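Local coordinates for transcriptional regulator of the TetR/AcrR family (Thermobifida fusca YX, PDB 3DCF), which probably binds cis-regulatory DNA through an N-terminal helix-turn-helix and regulates transcription, as a repressor of the TetR/AcrR family, at residues 90-95 and 150-155; 112-117 and 203-207. All blocks are in the same frame, centred on the assembly; numbering follows the deposited sequence.

Contact 1 of 2, residues 90-95 and 150-155; sequences ALERFH and EYTEIM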
# COMPACT_ATOMS: atom_id res chain seq x y z
N ALA A 90 1.04 -17.21 10.38
CA ALA A 90 1.91 -16.56 9.37
C ALA A 90 3.24 -16.10 9.97
O ALA A 90 4.30 -16.28 9.37
CB ALA A 90 1.19 -15.38 8.70
N LEU A 91 3.16 -15.53 11.17
CA LEU A 91 4.34 -15.06 11.90
C LEU A 91 5.23 -16.22 12.38
O LEU A 91 6.46 -16.05 12.42
CB LEU A 91 3.90 -14.10 13.01
CG LEU A 91 4.93 -13.37 13.87
CD1 LEU A 91 4.41 -11.98 14.28
CD2 LEU A 91 5.34 -14.24 15.08
N GLU A 92 4.64 -17.38 12.72
CA GLU A 92 5.43 -18.60 13.09
C GLU A 92 6.20 -19.16 11.89
O GLU A 92 7.34 -19.60 12.03
CB GLU A 92 4.56 -19.72 13.69
CG GLU A 92 4.10 -19.47 15.13
CD GLU A 92 3.33 -20.66 15.74
OE1 GLU A 92 3.50 -21.82 15.29
OE2 GLU A 92 2.56 -20.42 16.70
N ARG A 93 5.56 -19.18 10.72
CA ARG A 93 6.21 -19.57 9.46
C ARG A 93 7.31 -18.58 9.06
O ARG A 93 8.27 -18.98 8.40
CB ARG A 93 5.20 -19.71 8.33
CG ARG A 93 4.20 -20.84 8.57
CD ARG A 93 3.39 -21.19 7.34
NE ARG A 93 2.67 -20.03 6.78
CZ ARG A 93 1.50 -19.55 7.19
NH1 ARG A 93 0.82 -20.08 8.21
NH2 ARG A 93 0.99 -18.47 6.56
N PHE A 94 7.17 -17.32 9.47
CA PHE A 94 8.16 -16.26 9.21
C PHE A 94 9.41 -16.48 10.10
O PHE A 94 10.55 -16.48 9.59
CB PHE A 94 7.53 -14.88 9.45
CG PHE A 94 8.11 -13.79 8.60
CD1 PHE A 94 7.75 -13.69 7.25
CD2 PHE A 94 8.97 -12.83 9.14
CE1 PHE A 94 8.26 -12.67 6.44
CE2 PHE A 94 9.50 -11.79 8.33
CZ PHE A 94 9.13 -11.72 6.97
N HIS A 95 9.20 -16.66 11.41
CA HIS A 95 10.29 -16.94 12.39
C HIS A 95 11.14 -18.17 12.04
O HIS A 95 12.37 -18.11 12.13
CB HIS A 95 9.77 -17.11 13.84
CG HIS A 95 9.65 -15.83 14.61
ND1 HIS A 95 8.44 -15.22 14.87
CD2 HIS A 95 10.60 -15.06 15.20
CE1 HIS A 95 8.66 -14.12 15.58
NE2 HIS A 95 9.96 -14.00 15.79
N GLU A 150 7.17 -7.00 14.76
CA GLU A 150 7.95 -8.26 14.76
C GLU A 150 8.42 -8.64 13.36
O GLU A 150 9.60 -8.93 13.20
CB GLU A 150 7.18 -9.42 15.37
CG GLU A 150 7.00 -9.31 16.88
CD GLU A 150 6.13 -10.42 17.47
OE1 GLU A 150 6.11 -11.55 16.91
OE2 GLU A 150 5.47 -10.14 18.51
N TYR A 151 7.51 -8.64 12.37
CA TYR A 151 7.83 -8.90 10.94
C TYR A 151 9.01 -8.04 10.45
O TYR A 151 9.97 -8.54 9.85
CB TYR A 151 6.64 -8.57 10.01
CG TYR A 151 5.62 -9.65 9.75
CD1 TYR A 151 5.93 -10.72 8.89
CD2 TYR A 151 4.32 -9.57 10.26
CE1 TYR A 151 4.99 -11.73 8.60
CE2 TYR A 151 3.36 -10.56 9.97
CZ TYR A 151 3.70 -11.63 9.15
OH TYR A 151 2.77 -12.60 8.87
N THR A 152 8.87 -6.73 10.69
CA THR A 152 9.85 -5.72 10.26
C THR A 152 11.21 -5.93 10.92
O THR A 152 12.23 -5.93 10.24
CB THR A 152 9.34 -4.26 10.55
OG1 THR A 152 7.97 -4.13 10.15
CG2 THR A 152 10.16 -3.22 9.81
N GLU A 153 11.20 -6.13 12.24
CA GLU A 153 12.45 -6.31 13.01
C GLU A 153 13.24 -7.57 12.65
O GLU A 153 14.47 -7.50 12.61
CB GLU A 153 12.18 -6.16 14.52
CG GLU A 153 11.87 -4.68 14.88
CD GLU A 153 11.24 -4.46 16.26
OE1 GLU A 153 11.24 -5.39 17.10
OE2 GLU A 153 10.72 -3.35 16.51
N ILE A 154 12.54 -8.69 12.37
CA ILE A 154 13.18 -9.95 11.91
C ILE A 154 13.93 -9.71 10.60
O ILE A 154 15.09 -10.10 10.46
CB ILE A 154 12.15 -11.11 11.70
CG1 ILE A 154 11.52 -11.57 13.02
CG2 ILE A 154 12.82 -12.33 11.07
CD1 ILE A 154 10.27 -12.43 12.83
N MSE A 155 13.27 -9.04 9.65
CA MSE A 155 13.88 -8.71 8.37
C MSE A 155 14.93 -7.59 8.46
O MSE A 155 15.90 -7.63 7.70
CB MSE A 155 12.80 -8.40 7.34
CG MSE A 155 13.38 -8.07 5.98
SE MSE A 155 12.19 -8.44 4.52
CE MSE A 155 12.07 -10.40 4.73
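Leu91 and Tyr151 have the nearest CA atoms where helices 90-95 and 150-155 run side by side, their axes 10.8 Å apart and nearly parallel at 9°. Phe94 and Tyr151 form an edge-to-face stack. The Tyr151 edge comes down on the Phe94 face, with ring centroids 4.8 Å apart and planes at 70°. Phe94 CG lies anti to the backbone N (chi1 -150°), which turns the ring toward helix 150-155. Ile154 CD1 meets the edge of this ring, and the selenomethionine methyl Met155 CE lies 3.9 Å from Phe94 CZ. With an alanine at this position, the edge of Tyr151 would probably lose its aromatic face, and a gap would be likely to open beside Ile154 and Met155. Ile154 CD1 also sits over the His95 face in a CH-pi contact, 3.5 Å from the ring centroid. His95 ND1 makes a long, bent hydrogen bond of 3.3 Å to Leu91 O, from above the carbonyl plane; His95 N uses the other face. Glu150 crosses Leu91 at about a right angle, its OE1 beside both leucine methyls. Leu111 of helix 104-121 also packs on Phe94. The contact packs helix 75-98 alongside helix 138-164, near-parallel here, in the all-helical TetR fold.

Contact 2 of 2, residues 112-117 and 203-207; sequences LVEHTR and VEQIT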
# COMPACT_ATOMS: atom_id res chain seq x y z
N LEU A 112 10.30 -13.38 1.50
CA LEU A 112 9.47 -12.64 0.52
C LEU A 112 8.50 -13.52 -0.28
O LEU A 112 7.36 -13.11 -0.53
CB LEU A 112 10.36 -11.83 -0.44
CG LEU A 112 11.09 -10.63 0.20
CD1 LEU A 112 12.15 -10.04 -0.76
CD2 LEU A 112 10.11 -9.54 0.68
N VAL A 113 8.96 -14.71 -0.69
CA VAL A 113 8.12 -15.70 -1.41
C VAL A 113 6.98 -16.17 -0.49
O VAL A 113 5.84 -16.29 -0.92
CB VAL A 113 8.93 -16.96 -1.85
CG1 VAL A 113 8.00 -18.02 -2.47
CG2 VAL A 113 10.06 -16.59 -2.82
N GLU A 114 7.34 -16.45 0.77
CA GLU A 114 6.38 -16.86 1.81
C GLU A 114 5.37 -15.75 2.12
O GLU A 114 4.18 -16.02 2.20
CB GLU A 114 7.14 -17.26 3.09
CG GLU A 114 6.28 -17.59 4.32
CD GLU A 114 5.17 -18.59 4.02
OE1 GLU A 114 5.43 -19.65 3.44
OE2 GLU A 114 4.02 -18.29 4.37
N HIS A 115 5.87 -14.52 2.30
CA HIS A 115 5.03 -13.35 2.64
C HIS A 115 4.01 -13.03 1.54
O HIS A 115 2.82 -12.85 1.84
CB HIS A 115 5.90 -12.13 2.97
CG HIS A 115 5.13 -10.94 3.45
ND1 HIS A 115 4.51 -10.91 4.68
CD2 HIS A 115 4.89 -9.74 2.88
CE1 HIS A 115 3.91 -9.75 4.84
NE2 HIS A 115 4.12 -9.02 3.76
N THR A 116 4.47 -13.02 0.29
CA THR A 116 3.61 -12.76 -0.88
C THR A 116 2.57 -13.86 -1.08
O THR A 116 1.41 -13.56 -1.38
CB THR A 116 4.44 -12.58 -2.16
OG1 THR A 116 5.56 -11.74 -1.89
CG2 THR A 116 3.59 -11.95 -3.27
N ARG A 117 2.99 -15.13 -0.95
CA ARG A 117 2.07 -16.30 -0.99
C ARG A 117 0.96 -16.14 0.05
O ARG A 117 -0.21 -16.38 -0.27
CB ARG A 117 2.79 -17.65 -0.71
CG ARG A 117 3.46 -18.34 -1.91
CD ARG A 117 3.88 -19.80 -1.55
NE ARG A 117 4.97 -19.87 -0.56
CZ ARG A 117 5.39 -20.97 0.10
NH1 ARG A 117 4.81 -22.17 -0.07
NH2 ARG A 117 6.40 -20.86 0.96
N VAL A 203 3.86 -14.41 -7.67
CA VAL A 203 4.86 -14.54 -6.60
C VAL A 203 6.29 -14.67 -7.16
O VAL A 203 7.21 -13.99 -6.69
CB VAL A 203 4.55 -15.74 -5.65
CG1 VAL A 203 5.70 -15.97 -4.64
CG2 VAL A 203 3.19 -15.53 -4.93
N GLU A 204 6.44 -15.52 -8.17
CA GLU A 204 7.74 -15.77 -8.83
C GLU A 204 8.31 -14.50 -9.48
O GLU A 204 9.49 -14.19 -9.28
CB GLU A 204 7.60 -16.89 -9.88
CG GLU A 204 8.90 -17.51 -10.39
CD GLU A 204 9.69 -16.65 -11.37
OE1 GLU A 204 9.06 -16.06 -12.29
OE2 GLU A 204 10.93 -16.59 -11.23
N GLN A 205 7.48 -13.80 -10.25
CA GLN A 205 7.89 -12.57 -10.96
C GLN A 205 8.22 -11.39 -10.02
O GLN A 205 9.23 -10.71 -10.23
CB GLN A 205 6.86 -12.18 -12.02
CG GLN A 205 6.82 -13.14 -13.20
CD GLN A 205 5.82 -12.76 -14.30
OE1 GLN A 205 5.38 -11.61 -14.41
NE2 GLN A 205 5.48 -13.73 -15.12
N ILE A 206 7.37 -11.17 -9.01
CA ILE A 206 7.59 -10.14 -7.98
C ILE A 206 8.92 -10.39 -7.25
O ILE A 206 9.74 -9.48 -7.16
CB ILE A 206 6.42 -10.05 -6.95
CG1 ILE A 206 5.20 -9.40 -7.59
CG2 ILE A 206 6.82 -9.22 -5.71
CD1 ILE A 206 3.94 -9.44 -6.72
N THR A 207 9.13 -11.61 -6.77
CA THR A 207 10.38 -11.98 -6.06
C THR A 207 11.63 -11.95 -6.98
O THR A 207 12.74 -11.64 -6.53
CB THR A 207 10.26 -13.32 -5.28
OG1 THR A 207 9.99 -14.39 -6.20
CG2 THR A 207 9.15 -13.25 -4.22
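Val203 meets Val113 and Thr116 where the helices of 112-117 and 203-207 cross at 134°, with axes 9.7 Å apart. The contact between the segments is apolar, and no hydrogen bond spans it. The two Val203 methyls divide the work. Val203 CG1 lies 3.8 Å from Val113 CG1, and the two side chains cross at about a right angle. Val203 CG2 instead touches Thr116 CG2 at 4.0 Å and borders the aliphatic CG of Arg117. On the next turn, Thr207 CG2 packs against Val113 CG2 at 3.7 Å. Ile206 CD1 reaches Thr116 CG2 more loosely.

The side-chain hydrogen bond of Thr116 is local. Thr116 OG1 donates to Leu112 O at 2.6 Å, and Thr116 N reaches the same oxygen from the opposite face of its plane. Chi1 of -44° sets OG1 beside the backbone N and leaves CG2, anti to that N, against helix 203-207.

Glu114 is shared between two charges. Its OE1 forms a salt bridge with Arg117 NH2 at 2.9 Å, by charge only, because the oxygen lies well out of the guanidinium plane. Its OE2 pairs with helix 75-98.

Ala184 of helix 173-185 also packs on Thr116. Ile206 and Leu112 touch Thr179 and Tyr214 of the second subunit, respectively, and Gln205 OE1 accepts from Asp172 N of that subunit. The contact joins helix 104-121 to helix 199-212 in the C-terminal domain. Both segments touch the second subunit, consistent with TetR-family dimers, which pair through C-terminal helices.

How the contacts relate
Contacts 1 and 2 lie about 15 Å apart, centre to centre, and touch directly. Helices 75-98 and 104-121, which follow each other in the chain, join them. Arg93 NE makes a salt bridge to Glu114 OE2 at 3.3 Å. His115 extends the aromatic packing: its ring pairs edge-to-face with Tyr151, and His115 CB lies 4.2 Å from Phe94 CE1. The segments of the two contacts alternate along the chain. Only contact 2 has the second subunit beside it. Helix 75-98 follows the predicted helix-turn-helix in sequence, so contact 1 packs the helix leading from that DNA-binding region against helix 138-164 of the C-terminal domain.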